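Local coordinates for ESAT-6/WXG100 secretion system protein (Streptococcus gallolyticus, PDB 7JQE), which forms part of the bacterial type VIIb secretion system and, through its extracellular region, probably takes part in the export of protein toxins, at residues 254-259 with 402-407; 326-331 with 348-353; 369-374 with 390-395. All blocks are in the same frame, centred on the assembly; numbering follows the deposited sequence.

Interaction 1 of 3, residues 254-259 with 402-407; sequences TYSFLT and VKDDLK
D405 takes the backbone N-H groups of S256 and F257 on its carboxylate while the rings of Y255 and F257 stand against it, so a single acidic side chain organises almost the whole contact. F257 N sends its hydrogen to D405 OD2 over 2.9 Å, nearly straight at 176° and close to the line of the C-O bond. S256 N sits close to both oxygens, but only its weak bond of 3.3 Å to D405 OD1 has a usable angle.

The aromatic neighbours approach with their edges. D405 OD2 lies in the plane of the F257 ring, 3.0 Å from F257 CD1, where ring hydrogens offer a slightly positive rim to the acid. F257 reaches this place because its CG is tucked between the backbone N and the carbonyl carbon (chi1 83°); L258 CD2 lies over one face of the ring, toward its rim. The Y255 ring, almost perpendicular to the carboxylate at 88°, presents its CD1 edge to D405 OD1 at 4.0 Å. The side chains of Y255 and F257 also touch L213 of helix 211-219. Because D405 is buried, these N-H groups and ring edges would be expected to stabilise its negative charge.

D404, next along the helix, plays a looser part. Its OD2 comes within 3.8 Å of S256 CB and is hydrogen-bonded to S400, whereas its backbone O accepts a bond from K407 NZ. V402 and L406 point away from the loop and pack on the second subunit.

The result exemplifies side-chain-to-backbone anchoring of a loop: a helix aspartate at the end of a wider pi-type turn (402-405) grips consecutive amides of the short 3-10 turn that holds S256 and F257, and fastens it to the side of helix 396-427.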
loop_
_atom_site.group_PDB
_atom_site.type_symbol
_atom_site.label_atom_id
_atom_site.label_comp_id
_atom_site.label_asym_id
_atom_site.label_seq_id
_atom_site.Cartn_x
_atom_site.Cartn_y
_atom_site.Cartn_z
ATOM N N THR A 254 -7.718 22.863 12.297
ATOM C CA THR A 254 -7.051 24.141 12.501
ATOM C C THR A 254 -5.592 23.920 12.879
ATOM O O THR A 254 -5.246 22.952 13.566
ATOM C CB THR A 254 -7.744 24.970 13.586
ATOM O OG1 THR A 254 -7.627 24.306 14.851
ATOM C CG2 THR A 254 -9.218 25.169 13.247
ATOM N N TYR A 255 -4.738 24.827 12.417
ATOM C CA TYR A 255 -3.306 24.767 12.688
ATOM C C TYR A 255 -2.863 26.088 13.300
ATOM O O TYR A 255 -2.987 27.141 12.667
ATOM C CB TYR A 255 -2.518 24.469 11.411
ATOM C CG TYR A 255 -2.884 23.148 10.772
ATOM C CD1 TYR A 255 -2.472 21.943 11.330
ATOM C CD2 TYR A 255 -3.641 23.106 9.608
ATOM C CE1 TYR A 255 -2.809 20.731 10.746
ATOM C CE2 TYR A 255 -3.976 21.908 9.017
ATOM C CZ TYR A 255 -3.561 20.722 9.589
ATOM O OH TYR A 255 -3.906 19.529 8.997
ATOM N N SER A 256 -2.347 26.026 14.530
ATOM C CA SER A 256 -1.896 27.234 15.218
ATOM C C SER A 256 -0.935 28.052 14.357
ATOM O O SER A 256 -1.112 29.261 14.183
ATOM C CB SER A 256 -1.230 26.858 16.543
ATOM O OG SER A 256 -2.067 26.019 17.319
ATOM N N PHE A 257 0.088 27.401 13.796
ATOM C CA PHE A 257 1.185 28.126 13.165
ATOM C C PHE A 257 0.748 28.975 11.976
ATOM O O PHE A 257 1.566 29.741 11.455
ATOM C CB PHE A 257 2.282 27.142 12.726
ATOM C CG PHE A 257 2.024 26.484 11.395
ATOM C CD1 PHE A 257 1.165 25.401 11.291
ATOM C CD2 PHE A 257 2.660 26.940 10.249
ATOM C CE1 PHE A 257 0.937 24.793 10.066
ATOM C CE2 PHE A 257 2.435 26.335 9.019
ATOM C CZ PHE A 257 1.572 25.262 8.926
ATOM N N LEU A 258 -0.503 28.861 11.525
ATOM C CA LEU A 258 -0.960 29.690 10.416
ATOM C C LEU A 258 -1.310 31.106 10.855
ATOM O O LEU A 258 -1.439 31.993 10.003
ATOM C CB LEU A 258 -2.171 29.047 9.728
ATOM C CG LEU A 258 -1.948 27.699 9.028
ATOM C CD1 LEU A 258 -3.258 27.135 8.482
ATOM C CD2 LEU A 258 -0.909 27.817 7.917
ATOM N N THR A 259 -1.460 31.339 12.162
ATOM C CA THR A 259 -1.783 32.663 12.681
ATOM C C THR A 259 -0.829 33.087 13.791
ATOM O O THR A 259 -1.161 33.982 14.577
ATOM C CB THR A 259 -3.223 32.712 13.195
ATOM O OG1 THR A 259 -3.335 31.908 14.377
ATOM C CG2 THR A 259 -4.183 32.191 12.135
ATOM N N VAL A 402 6.608 23.656 14.829
ATOM C CA VAL A 402 7.346 22.535 15.399
ATOM C C VAL A 402 6.654 22.003 16.650
ATOM O O VAL A 402 6.458 20.792 16.800
ATOM C CB VAL A 402 8.799 22.949 15.685
ATOM C CG1 VAL A 402 9.438 22.002 16.685
ATOM C CG2 VAL A 402 9.594 22.975 14.389
ATOM N N LYS A 403 6.269 22.893 17.567
ATOM C CA LYS A 403 5.839 22.440 18.886
ATOM C C LYS A 403 4.350 22.148 18.971
ATOM O O LYS A 403 3.935 21.348 19.818
ATOM C CB LYS A 403 6.216 23.468 19.960
ATOM C CG LYS A 403 5.397 24.756 19.960
ATOM C CD LYS A 403 5.968 25.754 20.982
ATOM C CE LYS A 403 5.167 27.056 21.050
ATOM N NZ LYS A 403 3.817 26.866 21.654
ATOM N N ASP A 404 3.534 22.765 18.121
ATOM C CA ASP A 404 2.091 22.558 18.168
ATOM C C ASP A 404 1.593 21.587 17.103
ATOM O O ASP A 404 0.915 20.611 17.430
ATOM C CB ASP A 404 1.359 23.899 18.019
ATOM C CG ASP A 404 1.621 24.838 19.183
ATOM O OD1 ASP A 404 1.803 24.344 20.318
ATOM O OD2 ASP A 404 1.647 26.070 18.964
ATOM N N ASP A 405 1.932 21.825 15.837
ATOM C CA ASP A 405 1.225 21.216 14.719
ATOM C C ASP A 405 1.977 20.090 14.029
ATOM O O ASP A 405 1.339 19.201 13.463
ATOM C CB ASP A 405 0.881 22.289 13.679
ATOM C CG ASP A 405 -0.058 23.345 14.227
ATOM O OD1 ASP A 405 -1.024 22.975 14.927
ATOM O OD2 ASP A 405 0.171 24.544 13.967
ATOM N N LEU A 406 3.310 20.099 14.061
ATOM C CA LEU A 406 4.069 19.156 13.250
ATOM C C LEU A 406 3.671 17.713 13.545
ATOM O O LEU A 406 3.474 16.916 12.623
ATOM C CB LEU A 406 5.565 19.366 13.476
ATOM C CG LEU A 406 6.492 18.859 12.375
ATOM C CD1 LEU A 406 5.957 19.253 11.007
ATOM C CD2 LEU A 406 7.892 19.420 12.582
ATOM N N LYS A 407 3.526 17.368 14.826
ATOM C CA LYS A 407 3.184 15.995 15.181
ATOM C C LYS A 407 1.837 15.593 14.592
ATOM O O LYS A 407 1.631 14.429 14.227
ATOM C CB LYS A 407 3.166 15.829 16.696
ATOM C CG LYS A 407 1.987 16.517 17.344
ATOM C CD LYS A 407 1.998 16.354 18.849
ATOM C CE LYS A 407 1.358 17.566 19.511
ATOM N NZ LYS A 407 0.089 17.954 18.829
#

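Interaction 2 of 3, residues 326-331 with 348-353; sequences PTTVTI and SKTISK
T327 and I351 form a hydrogen-bonded pair in an antiparallel beta ladder, which places strand 348-351 along the edge of a four-stranded sheet. T327 N gives a bond of 2.8 Å to I351 O, and I351 N answers with one of 2.7 Å to T327 O. The ladder continues through V329 and K349, whose backbones are also bonded to each other, though modelled too close together for their lengths to carry weight.

I351 packs its side chain against the carbonyl that its own N-H binds. Its CB lies 4.1 Å from T327 O. CG1, set between the backbone N and the carbonyl carbon (chi1 64°), comes nearer still, 3.5 Å from T327 O. Beyond it the chain runs extended (chi2 179°), and CD1 reaches 4.4 Å from V329 CG2, a loose apolar touch along the largely buried face shared by T327, V329, K349 and I351. V329 also packs on F341 of strand 337-341 in the other sheet and on L377 and I379 of strand 369-379, so this face looks into the domain. K349 starts on the same side but leads its ammonium away to salt bridges with D343 and D344.

The other face is mostly polar and exposed. Here T328 and T350 make a non-hydrogen-bonded pair, and the T330 hydroxyl OG1 accepts a hydrogen bond from N378 ND2, beyond the ladder. T328 turns its methyl rather than its hydroxyl across the strands, so that T328 CG2 rests 3.5 Å from T350 OG1.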
loop_
_atom_site.group_PDB
_atom_site.type_symbol
_atom_site.label_atom_id
_atom_site.label_comp_id
_atom_site.label_asym_id
_atom_site.label_seq_id
_atom_site.Cartn_x
_atom_site.Cartn_y
_atom_site.Cartn_z
ATOM N N PRO A 326 25.335 79.218 33.208
ATOM C CA PRO A 326 24.596 78.414 32.226
ATOM C C PRO A 326 25.396 77.191 31.797
ATOM O O PRO A 326 26.619 77.244 31.648
ATOM C CB PRO A 326 24.383 79.387 31.062
ATOM C CG PRO A 326 24.467 80.752 31.688
ATOM C CD PRO A 326 25.468 80.626 32.794
ATOM N N THR A 327 24.688 76.081 31.594
ATOM C CA THR A 327 25.299 74.812 31.221
ATOM C C THR A 327 24.521 74.209 30.061
ATOM O O THR A 327 23.300 74.043 30.148
ATOM C CB THR A 327 25.331 73.839 32.404
ATOM O OG1 THR A 327 25.762 74.533 33.584
ATOM C CG2 THR A 327 26.290 72.698 32.123
ATOM N N THR A 328 25.228 73.883 28.983
ATOM C CA THR A 328 24.611 73.437 27.741
ATOM C C THR A 328 24.620 71.912 27.674
ATOM O O THR A 328 25.678 71.283 27.790
ATOM C CB THR A 328 25.337 74.033 26.534
ATOM O OG1 THR A 328 26.695 73.576 26.518
ATOM C CG2 THR A 328 25.321 75.559 26.607
ATOM N N VAL A 329 23.440 71.327 27.486
ATOM C CA VAL A 329 23.265 69.883 27.374
ATOM C C VAL A 329 22.907 69.554 25.932
ATOM O O VAL A 329 22.058 70.221 25.330
ATOM C CB VAL A 329 22.179 69.380 28.343
ATOM C CG1 VAL A 329 22.013 67.871 28.227
ATOM C CG2 VAL A 329 22.521 69.787 29.772
ATOM N N THR A 330 23.548 68.522 25.380
ATOM C CA THR A 330 23.416 68.213 23.962
ATOM C C THR A 330 23.346 66.708 23.741
ATOM O O THR A 330 23.631 65.904 24.633
ATOM C CB THR A 330 24.581 68.785 23.146
ATOM O OG1 THR A 330 25.787 68.086 23.484
ATOM C CG2 THR A 330 24.755 70.269 23.428
ATOM N N ILE A 331 22.970 66.344 22.518
ATOM C CA ILE A 331 22.917 64.962 22.050
ATOM C C ILE A 331 23.803 64.870 20.816
ATOM O O ILE A 331 23.530 65.527 19.805
ATOM C CB ILE A 331 21.479 64.529 21.721
ATOM C CG1 ILE A 331 20.604 64.557 22.976
ATOM C CG2 ILE A 331 21.469 63.159 21.064
ATOM C CD1 ILE A 331 19.137 64.776 22.684
ATOM N N SER A 348 20.283 70.425 21.340
ATOM C CA SER A 348 21.131 71.210 22.228
ATOM C C SER A 348 20.260 72.059 23.141
ATOM O O SER A 348 19.325 72.722 22.678
ATOM C CB SER A 348 22.090 72.100 21.430
ATOM O OG SER A 348 23.016 72.742 22.284
ATOM N N LYS A 349 20.572 72.037 24.435
ATOM C CA LYS A 349 19.865 72.839 25.420
ATOM C C LYS A 349 20.865 73.483 26.368
ATOM O O LYS A 349 21.951 72.949 26.608
ATOM C CB LYS A 349 18.860 71.999 26.219
ATOM C CG LYS A 349 17.419 72.163 25.780
ATOM C CD LYS A 349 16.498 71.266 26.594
ATOM C CE LYS A 349 15.039 71.515 26.252
ATOM N NZ LYS A 349 14.790 71.397 24.793
ATOM N N THR A 350 20.487 74.644 26.900
ATOM C CA THR A 350 21.257 75.342 27.921
ATOM C C THR A 350 20.353 75.591 29.121
ATOM O O THR A 350 19.254 76.133 28.971
ATOM C CB THR A 350 21.824 76.666 27.398
ATOM O OG1 THR A 350 22.724 77.213 28.368
ATOM C CG2 THR A 350 20.709 77.671 27.140
ATOM N N ILE A 351 20.810 75.185 30.303
ATOM C CA ILE A 351 20.032 75.312 31.525
ATOM C C ILE A 351 20.801 76.181 32.520
ATOM O O ILE A 351 21.991 76.453 32.356
ATOM C CB ILE A 351 19.697 73.946 32.146
ATOM C CG1 ILE A 351 20.980 73.242 32.586
ATOM C CG2 ILE A 351 18.936 73.084 31.152
ATOM C CD1 ILE A 351 20.746 71.899 33.239
ATOM N N SER A 352 20.089 76.617 33.568
ATOM C CA SER A 352 20.723 77.310 34.684
ATOM C C SER A 352 20.151 76.868 36.028
ATOM O O SER A 352 20.312 77.584 37.025
ATOM C CB SER A 352 20.586 78.834 34.549
ATOM O OG SER A 352 21.346 79.323 33.456
ATOM N N LYS A 353 19.491 75.713 36.083
ATOM C CA LYS A 353 18.904 75.226 37.322
ATOM C C LYS A 353 18.610 73.738 37.187
ATOM O O LYS A 353 18.428 73.229 36.078
ATOM C CB LYS A 353 17.625 75.999 37.670
ATOM C CG LYS A 353 16.960 75.535 38.948
ATOM C CD LYS A 353 17.959 75.486 40.091
ATOM C CE LYS A 353 17.342 74.864 41.331
ATOM N NZ LYS A 353 18.340 74.702 42.421
#

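Interaction 3 of 3, residues 369-374 with 390-395; sequences GTHTIT and IYVTDT. With EDO (1,2-ethanediol), chain C.
G369 and V392 close the end of a beta hairpin, strands 369-379 and 382-392, with paired backbone bonds. G369 N reaches V392 O at 2.8 Å, and V392 N returns a bond of 2.9 Å to G369 O. H371 and I390 form the next hydrogen-bonded pair, H371 N meeting I390 O at 2.8 Å.

Side chains complete this first shell. H371 CB touches I390 CG1 at 3.8 Å, while H371 CD2 lies 4.1 Å from V392 CG2, so the imidazole reaches diagonally across to the valine. On the opposite face T370 CG2, anti to its backbone N, lies 3.8 Å from I390 O.

Further out, H371 NE2, next to CD2 in the ring, is hydrogen-bonded to S367 O, which limits the ring's rotation, and F363 of strand 355-363 packs on both H371 and I390. G369 has backbone angles (phi 121°, psi -177°) in a region that glycine readily adopts. The T370 and Y391 face turns to the second subunit: T370 OG1 shares a weak hydrogen bond with Y391 OH of that subunit, and the reciprocal pair repeats it. Just past the strand, the O1 of a 1,2-ethanediol, probably from the crystallisation liquor, sits 2.6 Å from D394 O.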
loop_
_atom_site.group_PDB
_atom_site.type_symbol
_atom_site.label_atom_id
_atom_site.label_comp_id
_atom_site.label_asym_id
_atom_site.label_seq_id
_atom_site.Cartn_x
_atom_site.Cartn_y
_atom_site.Cartn_z
ATOM N N GLY A 369 15.251 41.521 12.806
ATOM C CA GLY A 369 16.618 41.615 13.276
ATOM C C GLY A 369 16.741 42.525 14.486
ATOM O O GLY A 369 15.760 43.045 15.017
ATOM N N THR A 370 17.987 42.706 14.917
ATOM C CA THR A 370 18.297 43.518 16.088
ATOM C C THR A 370 18.587 44.948 15.660
ATOM O O THR A 370 19.344 45.176 14.711
ATOM C CB THR A 370 19.496 42.950 16.851
ATOM O OG1 THR A 370 19.184 41.636 17.328
ATOM C CG2 THR A 370 19.832 43.833 18.035
ATOM N N HIS A 371 17.983 45.905 16.359
ATOM C CA HIS A 371 18.200 47.323 16.107
ATOM C C HIS A 371 18.787 47.967 17.352
ATOM O O HIS A 371 18.330 47.706 18.471
ATOM C CB HIS A 371 16.894 48.018 15.713
ATOM C CG HIS A 371 16.289 47.486 14.454
ATOM N ND1 HIS A 371 16.522 48.051 13.219
ATOM C CD2 HIS A 371 15.466 46.433 14.236
ATOM C CE1 HIS A 371 15.867 47.371 12.295
ATOM N NE2 HIS A 371 15.218 46.385 12.885
ATOM N N THR A 372 19.802 48.809 17.153
ATOM C CA THR A 372 20.504 49.459 18.253
ATOM C C THR A 372 20.707 50.934 17.946
ATOM O O THR A 372 21.200 51.288 16.871
ATOM C CB THR A 372 21.862 48.799 18.524
ATOM O OG1 THR A 372 21.663 47.535 19.168
ATOM C CG2 THR A 372 22.708 49.685 19.421
ATOM N N ILE A 373 20.329 51.785 18.895
ATOM C CA ILE A 373 20.608 53.215 18.846
ATOM C C ILE A 373 21.743 53.507 19.814
ATOM O O ILE A 373 21.735 53.018 20.951
ATOM C CB ILE A 373 19.363 54.043 19.207
ATOM C CG1 ILE A 373 18.301 53.947 18.112
ATOM C CG2 ILE A 373 19.745 55.493 19.463
ATOM C CD1 ILE A 373 17.056 54.759 18.413
ATOM N N THR A 374 22.717 54.300 19.370
ATOM C CA THR A 374 23.790 54.777 20.234
ATOM C C THR A 374 23.931 56.283 20.090
ATOM O O THR A 374 23.840 56.824 18.984
ATOM C CB THR A 374 25.142 54.115 19.915
ATOM O OG1 THR A 374 25.558 54.474 18.591
ATOM C CG2 THR A 374 25.044 52.607 20.027
ATOM N N ILE A 390 16.312 46.881 20.332
ATOM C CA ILE A 390 15.090 46.099 20.203
ATOM C C ILE A 390 15.342 44.949 19.235
ATOM O O ILE A 390 16.209 45.017 18.359
ATOM C CB ILE A 390 13.883 46.947 19.742
ATOM C CG1 ILE A 390 14.189 47.648 18.418
ATOM C CG2 ILE A 390 13.500 47.948 20.820
ATOM C CD1 ILE A 390 12.949 48.124 17.691
ATOM N N TYR A 391 14.568 43.885 19.401
ATOM C CA TYR A 391 14.744 42.648 18.649
ATOM C C TYR A 391 13.432 42.340 17.942
ATOM O O TYR A 391 12.419 42.071 18.597
ATOM C CB TYR A 391 15.154 41.511 19.584
ATOM C CG TYR A 391 14.324 41.472 20.849
ATOM C CD1 TYR A 391 13.187 40.671 20.937
ATOM C CD2 TYR A 391 14.662 42.255 21.948
ATOM C CE1 TYR A 391 12.416 40.642 22.091
ATOM C CE2 TYR A 391 13.898 42.232 23.108
ATOM C CZ TYR A 391 12.776 41.426 23.173
ATOM O OH TYR A 391 12.014 41.400 24.320
ATOM N N VAL A 392 13.434 42.418 16.615
ATOM C CA VAL A 392 12.278 42.025 15.819
ATOM C C VAL A 392 12.516 40.592 15.362
ATOM O O VAL A 392 13.347 40.344 14.486
ATOM C CB VAL A 392 12.060 42.959 14.624
ATOM C CG1 VAL A 392 10.766 42.592 13.909
ATOM C CG2 VAL A 392 12.035 44.409 15.079
ATOM N N THR A 393 11.807 39.649 15.971
ATOM C CA THR A 393 11.990 38.242 15.651
ATOM C C THR A 393 11.022 37.813 14.554
ATOM O O THR A 393 9.953 38.403 14.370
ATOM C CB THR A 393 11.795 37.367 16.889
ATOM O OG1 THR A 393 10.409 37.352 17.251
ATOM C CG2 THR A 393 12.610 37.910 18.055
ATOM N N ASP A 394 11.418 36.768 13.824
ATOM C CA ASP A 394 10.670 36.263 12.677
ATOM C C ASP A 394 10.375 34.775 12.814
ATOM O O ASP A 394 10.136 34.102 11.808
ATOM C CB ASP A 394 11.448 36.522 11.385
ATOM C CG ASP A 394 10.554 36.634 10.177
ATOM O OD1 ASP A 394 9.327 36.447 10.327
ATOM O OD2 ASP A 394 11.080 36.923 9.079
ATOM N N THR A 395 10.385 34.249 14.036
ATOM C CA THR A 395 10.381 32.813 14.271
ATOM C C THR A 395 9.112 32.326 14.965
ATOM O O THR A 395 9.093 31.208 15.492
ATOM C CB THR A 395 11.607 32.424 15.093
ATOM O OG1 THR A 395 11.568 33.109 16.354
ATOM C CG2 THR A 395 12.883 32.800 14.352
HETATM C C1 EDO C . 9.030 33.235 8.597
HETATM O O1 EDO C . 9.202 32.629 9.886
HETATM C C2 EDO C . 9.961 32.576 7.582
HETATM O O2 EDO C . 9.724 31.161 7.546
#

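Interactions 2 and 3 are ladders of one four-stranded sheet, at its two outermost strands, and strands 327-335 and 369-379 between them are neighbours; the nearest atoms of interactions 2 and 3 are about 7 Å apart. Both rely on repeated backbone bonds, each with one face turned to the other sheet. Interaction 1 differs in kind: it ties a loop to a helix through a buried carboxylate, without strand pairing. It is partly buried, as is interaction 2, whereas interaction 3 is a surface contact. Strand 382-392 leads into helix 396-427, which links interactions 3 and 1, and both touch the second subunit; no other chain touches the segments of interaction 2.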